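Local coordinates for protein proline dehydrogenase (Deinococcus radiodurans, PDB 4H6Q) that oxidises L-proline to delta-1-pyrroline-5-carboxylate with FAD as cofactor, passing the electrons on to a quinone in the first step of proline breakdown to glutamate, at residues D79-L84 with R121-K126; Q150-V155 with A179-L184. All coordinates share one frame; numbering follows the deposited sequence.

Overall arrangement
From the N terminus, the chain runs through strand 58-63 into helix 71-90, then through strand 96-99 and the hairpin 109-114 into helix 115-129. Contact 1 closes this loop by pairing two neighbouring helices of the beta8-alpha8 barrel. Strand 133-136 and helix 144-158 follow, and contact 2 closes the next loop, around strand 163-168, by bringing helix 144-158 against the end of helix 174-180 and the 3-10 turn after it. The two loops stand in series, neither nested nor crossed. R121 and I124 pack on L154, so three successive helices and the end of a fourth form a continuous outer layer over the parallel strands.

Contact 1: residues D79-L84 with R121-K126; sequences DDVIKL and RRIIAK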
ATOM      1  N   ASP A  79       9.627  14.187  -5.895  1.00 11.84           N
ATOM      2  CA  ASP A  79       9.806  15.386  -5.091  1.00 11.76           C
ATOM      3  C   ASP A  79       8.525  15.746  -4.331  1.00 10.57           C
ATOM      4  O   ASP A  79       8.589  16.198  -3.172  1.00 11.45           O
ATOM      5  CB  ASP A  79      10.254  16.547  -5.981  1.00 13.30           C
ATOM      6  CG  ASP A  79      11.651  16.370  -6.538  1.00 14.04           C
ATOM      7  OD1 ASP A  79      12.449  15.649  -5.912  1.00 15.77           O
ATOM      8  OD2 ASP A  79      11.947  17.036  -7.548  1.00 17.26           O
ATOM      9  N   ASP A  80       7.365  15.534  -4.941  1.00 10.61           N
ATOM     10  CA  ASP A  80       6.101  15.725  -4.274  1.00 11.64           C
ATOM     11  C   ASP A  80       5.832  14.742  -3.153  1.00  9.44           C
ATOM     12  O   ASP A  80       5.251  15.112  -2.125  1.00 10.96           O
ATOM     13  CB  ASP A  80       4.974  15.719  -5.296  1.00 12.29           C
ATOM     14  CG  ASP A  80       4.983  16.933  -6.205  1.00 16.78           C
ATOM     15  OD1 ASP A  80       5.570  17.964  -5.838  1.00 19.95           O
ATOM     16  OD2 ASP A  80       4.330  16.864  -7.273  1.00 20.55           O
ATOM     17  N   VAL A  81       6.326  13.521  -3.287  1.00  9.73           N
ATOM     18  CA  VAL A  81       6.270  12.558  -2.170  1.00  9.41           C
ATOM     19  C   VAL A  81       7.171  13.014  -1.011  1.00  9.35           C
ATOM     20  O   VAL A  81       6.764  12.924   0.160  1.00 10.45           O
ATOM     21  CB  VAL A  81       6.643  11.129  -2.629  1.00  9.75           C
ATOM     22  CG1 VAL A  81       6.680  10.171  -1.449  1.00 11.32           C
ATOM     23  CG2 VAL A  81       5.649  10.622  -3.701  1.00 11.10           C
ATOM     24  N   ILE A  82       8.355  13.556  -1.336  1.00  9.74           N
ATOM     25  CA  ILE A  82       9.211  14.126  -0.290  1.00 11.00           C
ATOM     26  C   ILE A  82       8.519  15.297   0.395  1.00 10.34           C
ATOM     27  O   ILE A  82       8.602  15.425   1.631  1.00 11.08           O
ATOM     28  CB  ILE A  82      10.600  14.433  -0.841  1.00 11.94           C
ATOM     29  CG1 ILE A  82      11.298  13.096  -1.112  1.00 12.94           C
ATOM     30  CG2 ILE A  82      11.442  15.303   0.115  1.00 14.30           C
ATOM     31  CD1 ILE A  82      12.554  13.117  -2.025  1.00 15.79           C
ATOM     32  N   LYS A  83       7.826  16.176  -0.355  1.00 11.06           N
ATOM     33  CA  LYS A  83       7.089  17.289   0.267  1.00 11.65           C
ATOM     34  C   LYS A  83       6.029  16.740   1.218  1.00 10.62           C
ATOM     35  O   LYS A  83       5.791  17.281   2.313  1.00 11.48           O
ATOM     36  CB  LYS A  83       6.411  18.168  -0.796  1.00 14.76           C
ATOM     37  CG  LYS A  83       7.382  18.998  -1.585  1.00 19.74           C
ATOM     38  CD  LYS A  83       6.631  19.830  -2.624  1.00 25.56           C
ATOM     39  CE  LYS A  83       7.597  20.522  -3.598  1.00 31.91           C
ATOM     40  NZ  LYS A  83       8.962  19.874  -3.561  1.00 35.58           N
ATOM     41  N   LEU A  84       5.376  15.653   0.845  1.00 11.31           N
ATOM     42  CA  LEU A  84       4.393  15.010   1.721  1.00 10.77           C
ATOM     43  C   LEU A  84       5.037  14.525   3.006  1.00  9.90           C
ATOM     44  O   LEU A  84       4.500  14.719   4.098  1.00 11.00           O
ATOM     45  CB  LEU A  84       3.778  13.845   0.951  1.00 10.25           C
ATOM     46  CG  LEU A  84       2.933  12.879   1.778  1.00 10.60           C
ATOM     47  CD1 LEU A  84       1.661  13.551   2.283  1.00 13.61           C
ATOM     48  CD2 LEU A  84       2.652  11.613   0.947  1.00 13.73           C
ATOM     49  N   ARG A 121      15.341   5.647  -3.398  1.00 11.99           N
ATOM     50  CA  ARG A 121      16.375   5.899  -2.395  1.00 11.89           C
ATOM     51  C   ARG A 121      16.175   7.240  -1.705  1.00 12.05           C
ATOM     52  O   ARG A 121      16.306   7.353  -0.472  1.00 13.54           O
ATOM     53  CB  ARG A 121      17.767   5.867  -3.037  1.00 13.70           C
ATOM     54  CG  ARG A 121      18.274   4.463  -3.318  1.00 13.86           C
ATOM     55  CD  ARG A 121      19.554   4.538  -4.121  1.00 15.70           C
ATOM     56  NE  ARG A 121      20.134   3.207  -4.239  1.00 18.55           N
ATOM     57  CZ  ARG A 121      20.816   2.778  -5.289  1.00 18.72           C
ATOM     58  NH1 ARG A 121      20.974   3.569  -6.332  1.00 22.72           N
ATOM     59  NH2 ARG A 121      21.301   1.545  -5.306  1.00 21.76           N
ATOM     60  N   ARG A 122      15.858   8.288  -2.461  1.00 12.10           N
ATOM     61  CA  ARG A 122      15.670   9.630  -1.889  1.00 11.98           C
ATOM     62  C   ARG A 122      14.441   9.667  -0.985  1.00 11.53           C
ATOM     63  O   ARG A 122      14.466  10.286   0.101  1.00 12.25           O
ATOM     64  CB  ARG A 122      15.515  10.683  -3.002  1.00 13.34           C
ATOM     65  CG  ARG A 122      16.681  10.728  -3.966  1.00 16.09           C
ATOM     66  CD  ARG A 122      16.551  11.907  -4.910  1.00 17.85           C
ATOM     67  NE  ARG A 122      15.340  11.976  -5.721  1.00 18.59           N
ATOM     68  CZ  ARG A 122      14.420  12.952  -5.617  1.00 17.95           C
ATOM     69  NH1 ARG A 122      14.518  13.910  -4.708  1.00 19.18           N
ATOM     70  NH2 ARG A 122      13.426  12.990  -6.439  1.00 15.42           N
ATOM     71  N   ILE A 123      13.357   9.036  -1.434  1.00 11.17           N
ATOM     72  CA  ILE A 123      12.139   8.974  -0.643  1.00 10.06           C
ATOM     73  C   ILE A 123      12.363   8.208   0.675  1.00 10.05           C
ATOM     74  O   ILE A 123      11.967   8.676   1.768  1.00 10.46           O
ATOM     75  CB  ILE A 123      11.007   8.346  -1.479  1.00 10.26           C
ATOM     76  CG1 ILE A 123      10.635   9.295  -2.658  1.00 10.79           C
ATOM     77  CG2 ILE A 123       9.790   7.956  -0.620  1.00 10.85           C
ATOM     78  CD1 ILE A 123       9.774   8.605  -3.741  1.00 11.70           C
ATOM     79  N   ILE A 124      12.983   7.031   0.584  1.00 10.01           N
ATOM     80  CA  ILE A 124      13.161   6.212   1.778  1.00  9.99           C
ATOM     81  C   ILE A 124      14.146   6.884   2.741  1.00 11.25           C
ATOM     82  O   ILE A 124      13.934   6.863   3.964  1.00 12.55           O
ATOM     83  CB  ILE A 124      13.631   4.790   1.423  1.00 10.15           C
ATOM     84  CG1 ILE A 124      12.605   4.084   0.537  1.00  9.87           C
ATOM     85  CG2 ILE A 124      13.926   3.980   2.733  1.00 12.44           C
ATOM     86  CD1 ILE A 124      13.193   2.877  -0.191  1.00 12.49           C
ATOM     87  N   ALA A 125      15.213   7.499   2.222  1.00 11.81           N
ATOM     88  CA  ALA A 125      16.171   8.197   3.089  1.00 12.66           C
ATOM     89  C   ALA A 125      15.452   9.283   3.896  1.00 12.91           C
ATOM     90  O   ALA A 125      15.725   9.452   5.086  1.00 15.16           O
ATOM     91  CB  ALA A 125      17.301   8.787   2.239  1.00 14.33           C
ATOM     92  N   LYS A 126      14.554  10.039   3.265  1.00 12.43           N
ATOM     93  CA  LYS A 126      13.839  11.118   3.939  1.00 13.08           C
ATOM     94  C   LYS A 126      12.887  10.547   4.989  1.00 12.48           C
ATOM     95  O   LYS A 126      12.855  11.030   6.156  1.00 14.07           O
ATOM     96  CB  LYS A 126      13.122  12.040   2.932  1.00 15.36           C
ATOM     97  CG  LYS A 126      12.448  13.242   3.540  1.00 18.87           C
ATOM     98  CD  LYS A 126      13.348  14.124   4.375  1.00 22.75           C
ATOM     99  CE  LYS A 126      14.351  14.844   3.517  1.00 26.67           C
ATOM    100  NZ  LYS A 126      14.926  15.944   4.307  1.00 29.01           N
TER
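I82 lies against R122, I123 and K126 where helices 71-90 and 115-129, consecutive outer helices of the beta8-alpha8 barrel, run side by side. The axes of 79-84 and 121-126 come within 9.5 Å and diverge by 6°. CG2 of I82, anti to the backbone N, reaches CG of K126 at 4.1 Å, while the other branch carries CD1 to 3.4 Å from NH1 of R122. CG1 of I82 sits 4.2 Å from CG1 of I123. Deeper toward the strands, V81 and I123 cross at about a right angle, with V81 CG1 3.9 Å from I123 CG2; both side chains also touch I99 of strand 96-99. K126 gives only the root of its chain, since bends at chi2 and chi3 lead its amine to a salt bridge with E86. Toward the N-terminal ends, R122 folds at chi3 (-58°) and turns both terminal nitrogens to D79. The carboxylate stands steeply to the guanidinium plane, and a single oxygen takes both bonds, each clearly bent: D79 OD1 lies 3.0 Å from R122 NH1, nearly along its own C-O axis, and 2.9 Å from R122 NH2, which approaches from above the carboxylate plane and also bonds N119 OD1.

Contact 2: residues Q150-V155 with A179-L184; sequences QFRTLV and ASLDDL
R152 grips D183 end-on with both terminal nitrogens, one to each carboxylate oxygen: NH1 to OD2 at 2.8 Å and NH2 to OD1 at 3.0 Å. Both bonds are almost straight (175°) and use the syn lone pairs, and the two flat groups are nearly coplanar, 4° apart. L184 lies over one guanidinium face, its CD1 4.0 Å above the centre, so an apolar branch backs the ion pair. At the edge, water 1 accepts from R152 NH2 at 3.1 Å and donates to S180 OG, whose hydroxyl is also bonded to the carbonyl of D177. Thus bonds in the plane and the leucine over one face together limit rotation of the guanidinium.

This pairing joins two successive helices of the outer layer of the beta8-alpha8 barrel, helix 144-158 and the end of helix 174-180 with the 3-10 turn 182-184. Beneath the charges the contact is apolar. L184 CD2 meets V155 CG1 at 3.9 Å, and L181 CD2 reaches the edge of the F151 ring, 4.2 Å from CD2 of F151. With CG anti to the backbone N (chi1 176°), F151 directs its CB bond toward the turn, and V155, one turn later on the same helix, lays CG2 over one ring face, 3.4 Å above its plane and displaced to the rim. Further in, P186 touches both F151 and L181, while T165 and L136 of the barrel strands meet the F151 side chain.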
ATOM      1  N   GLN A 150      14.496  -4.751  -6.592  1.00 14.38           N
ATOM      2  CA  GLN A 150      14.743  -3.426  -6.037  1.00 13.99           C
ATOM      3  C   GLN A 150      14.435  -3.393  -4.536  1.00 12.11           C
ATOM      4  O   GLN A 150      15.177  -2.769  -3.748  1.00 12.51           O
ATOM      5  CB  GLN A 150      13.972  -2.369  -6.799  1.00 14.60           C
ATOM      6  CG  GLN A 150      14.446  -2.201  -8.238  1.00 14.16           C
ATOM      7  CD  GLN A 150      13.642  -1.209  -9.061  1.00 15.11           C
ATOM      8  OE1 GLN A 150      12.453  -1.014  -8.852  1.00 15.27           O
ATOM      9  NE2 GLN A 150      14.318  -0.567 -10.016  1.00 17.84           N
ATOM     10  N   PHE A 151      13.372  -4.091  -4.120  1.00 12.05           N
ATOM     11  CA  PHE A 151      13.079  -4.236  -2.684  1.00 11.81           C
ATOM     12  C   PHE A 151      14.261  -4.835  -1.922  1.00 11.49           C
ATOM     13  O   PHE A 151      14.695  -4.284  -0.886  1.00 12.06           O
ATOM     14  CB  PHE A 151      11.824  -5.068  -2.466  1.00 11.87           C
ATOM     15  CG  PHE A 151      11.539  -5.327  -1.027  1.00 11.06           C
ATOM     16  CD1 PHE A 151      11.216  -4.268  -0.155  1.00 11.53           C
ATOM     17  CD2 PHE A 151      11.566  -6.622  -0.533  1.00 11.35           C
ATOM     18  CE1 PHE A 151      10.974  -4.515   1.189  1.00 11.68           C
ATOM     19  CE2 PHE A 151      11.309  -6.867   0.829  1.00 12.40           C
ATOM     20  CZ  PHE A 151      10.989  -5.812   1.693  1.00 11.59           C
ATOM     21  N   ARG A 152      14.832  -5.927  -2.430  1.00 12.16           N
ATOM     22  CA  ARG A 152      15.975  -6.552  -1.753  1.00 13.11           C
ATOM     23  C   ARG A 152      17.152  -5.576  -1.685  1.00 13.50           C
ATOM     24  O   ARG A 152      17.785  -5.428  -0.622  1.00 14.74           O
ATOM     25  CB  ARG A 152      16.353  -7.844  -2.488  1.00 13.76           C
ATOM     26  CG  ARG A 152      17.603  -8.513  -1.950  1.00 14.32           C
ATOM     27  CD  ARG A 152      17.851  -9.888  -2.597  1.00 15.01           C
ATOM     28  NE  ARG A 152      16.871 -10.884  -2.160  1.00 15.38           N
ATOM     29  CZ  ARG A 152      16.948 -11.587  -1.030  1.00 15.39           C
ATOM     30  NH1 ARG A 152      17.979 -11.416  -0.190  1.00 16.23           N
ATOM     31  NH2 ARG A 152      15.998 -12.488  -0.720  1.00 16.00           N
ATOM     32  N   THR A 153      17.442  -4.875  -2.791  1.00 14.08           N
ATOM     33  CA  THR A 153      18.496  -3.859  -2.761  1.00 14.60           C
ATOM     34  C   THR A 153      18.233  -2.782  -1.672  1.00 14.21           C
ATOM     35  O   THR A 153      19.130  -2.409  -0.904  1.00 14.41           O
ATOM     36  CB  THR A 153      18.626  -3.194  -4.137  1.00 14.61           C
ATOM     37  OG1 THR A 153      19.018  -4.190  -5.078  1.00 16.32           O
ATOM     38  CG2 THR A 153      19.635  -2.031  -4.139  1.00 16.75           C
ATOM     39  N   LEU A 154      17.002  -2.291  -1.616  1.00 12.77           N
ATOM     40  CA  LEU A 154      16.659  -1.195  -0.735  1.00 12.80           C
ATOM     41  C   LEU A 154      16.657  -1.631   0.726  1.00 12.36           C
ATOM     42  O   LEU A 154      17.048  -0.837   1.613  1.00 13.36           O
ATOM     43  CB  LEU A 154      15.313  -0.559  -1.116  1.00 12.46           C
ATOM     44  CG  LEU A 154      15.397   0.173  -2.462  1.00 12.13           C
ATOM     45  CD1 LEU A 154      13.994   0.371  -3.044  1.00 12.41           C
ATOM     46  CD2 LEU A 154      16.162   1.520  -2.329  1.00 13.61           C
ATOM     47  N   VAL A 155      16.224  -2.855   1.015  1.00 12.45           N
ATOM     48  CA  VAL A 155      16.342  -3.378   2.387  1.00 12.97           C
ATOM     49  C   VAL A 155      17.816  -3.390   2.817  1.00 13.80           C
ATOM     50  O   VAL A 155      18.166  -2.994   3.952  1.00 15.02           O
ATOM     51  CB  VAL A 155      15.737  -4.801   2.518  1.00 14.13           C
ATOM     52  CG1 VAL A 155      16.142  -5.482   3.857  1.00 15.84           C
ATOM     53  CG2 VAL A 155      14.233  -4.736   2.411  1.00 13.51           C
ATOM     54  N   ALA A 179       8.605 -16.907   0.375  1.00 14.04           N
ATOM     55  CA  ALA A 179       9.668 -17.718   0.953  1.00 15.47           C
ATOM     56  C   ALA A 179      11.053 -17.228   0.554  1.00 15.18           C
ATOM     57  O   ALA A 179      11.976 -17.266   1.388  1.00 17.17           O
ATOM     58  CB  ALA A 179       9.483 -19.203   0.533  1.00 17.88           C
ATOM     59  N   SER A 180      11.206 -16.739  -0.686  1.00 15.84           N
ATOM     60  CA  SER A 180      12.516 -16.294  -1.164  1.00 16.34           C
ATOM     61  C   SER A 180      13.011 -15.066  -0.422  1.00 16.44           C
ATOM     62  O   SER A 180      14.211 -14.780  -0.395  1.00 16.51           O
ATOM     63  CB  SER A 180      12.487 -16.000  -2.673  1.00 16.29           C
ATOM     64  OG  SER A 180      11.881 -14.710  -2.924  1.00 19.42           O
ATOM     65  N   LEU A 181      12.095 -14.358   0.232  1.00 14.89           N
ATOM     66  CA  LEU A 181      12.408 -13.106   0.901  1.00 15.17           C
ATOM     67  C   LEU A 181      12.687 -13.277   2.396  1.00 14.86           C
ATOM     68  O   LEU A 181      13.038 -12.287   3.074  1.00 15.07           O
ATOM     69  CB  LEU A 181      11.275 -12.076   0.697  1.00 14.95           C
ATOM     70  CG  LEU A 181      11.119 -11.590  -0.758  1.00 14.42           C
ATOM     71  CD1 LEU A 181       9.791 -10.879  -0.891  1.00 15.73           C
ATOM     72  CD2 LEU A 181      12.266 -10.667  -1.151  1.00 16.11           C
ATOM     73  N   ASP A 182      12.542 -14.498   2.927  1.00 15.30           N
ATOM     74  CA  ASP A 182      12.583 -14.675   4.386  1.00 16.42           C
ATOM     75  C   ASP A 182      13.889 -14.239   5.050  1.00 16.98           C
ATOM     76  O   ASP A 182      13.885 -13.837   6.223  1.00 18.13           O
ATOM     77  CB  ASP A 182      12.271 -16.119   4.810  1.00 17.75           C
ATOM     78  CG  ASP A 182      10.777 -16.383   5.013  1.00 18.25           C
ATOM     79  OD1 ASP A 182      10.023 -15.450   5.313  1.00 17.83           O
ATOM     80  OD2 ASP A 182      10.346 -17.560   4.927  1.00 20.69           O
ATOM     81  N   ASP A 183      14.999 -14.291   4.323  1.00 16.78           N
ATOM     82  CA  ASP A 183      16.289 -13.897   4.897  1.00 17.22           C
ATOM     83  C   ASP A 183      16.333 -12.410   5.223  1.00 16.59           C
ATOM     84  O   ASP A 183      17.131 -11.968   6.066  1.00 20.19           O
ATOM     85  CB  ASP A 183      17.455 -14.249   3.945  1.00 17.88           C
ATOM     86  CG  ASP A 183      17.279 -13.602   2.576  1.00 18.50           C
ATOM     87  OD1 ASP A 183      16.287 -13.914   1.868  1.00 18.38           O
ATOM     88  OD2 ASP A 183      18.111 -12.758   2.211  1.00 19.40           O
ATOM     89  N   LEU A 184      15.455 -11.637   4.587  1.00 16.09           N
ATOM     90  CA  LEU A 184      15.413 -10.212   4.824  1.00 14.35           C
ATOM     91  C   LEU A 184      14.533  -9.848   6.034  1.00 15.00           C
ATOM     92  O   LEU A 184      14.473  -8.668   6.414  1.00 15.43           O
ATOM     93  CB  LEU A 184      14.804  -9.482   3.581  1.00 14.54           C
ATOM     94  CG  LEU A 184      15.649  -9.648   2.310  1.00 15.33           C
ATOM     95  CD1 LEU A 184      14.889  -8.983   1.162  1.00 16.96           C
ATOM     96  CD2 LEU A 184      17.027  -9.048   2.411  1.00 17.34           C
TER
HETATM   97  O   HOH W   1      14.056 -12.841  -3.136  1.00 22.08           O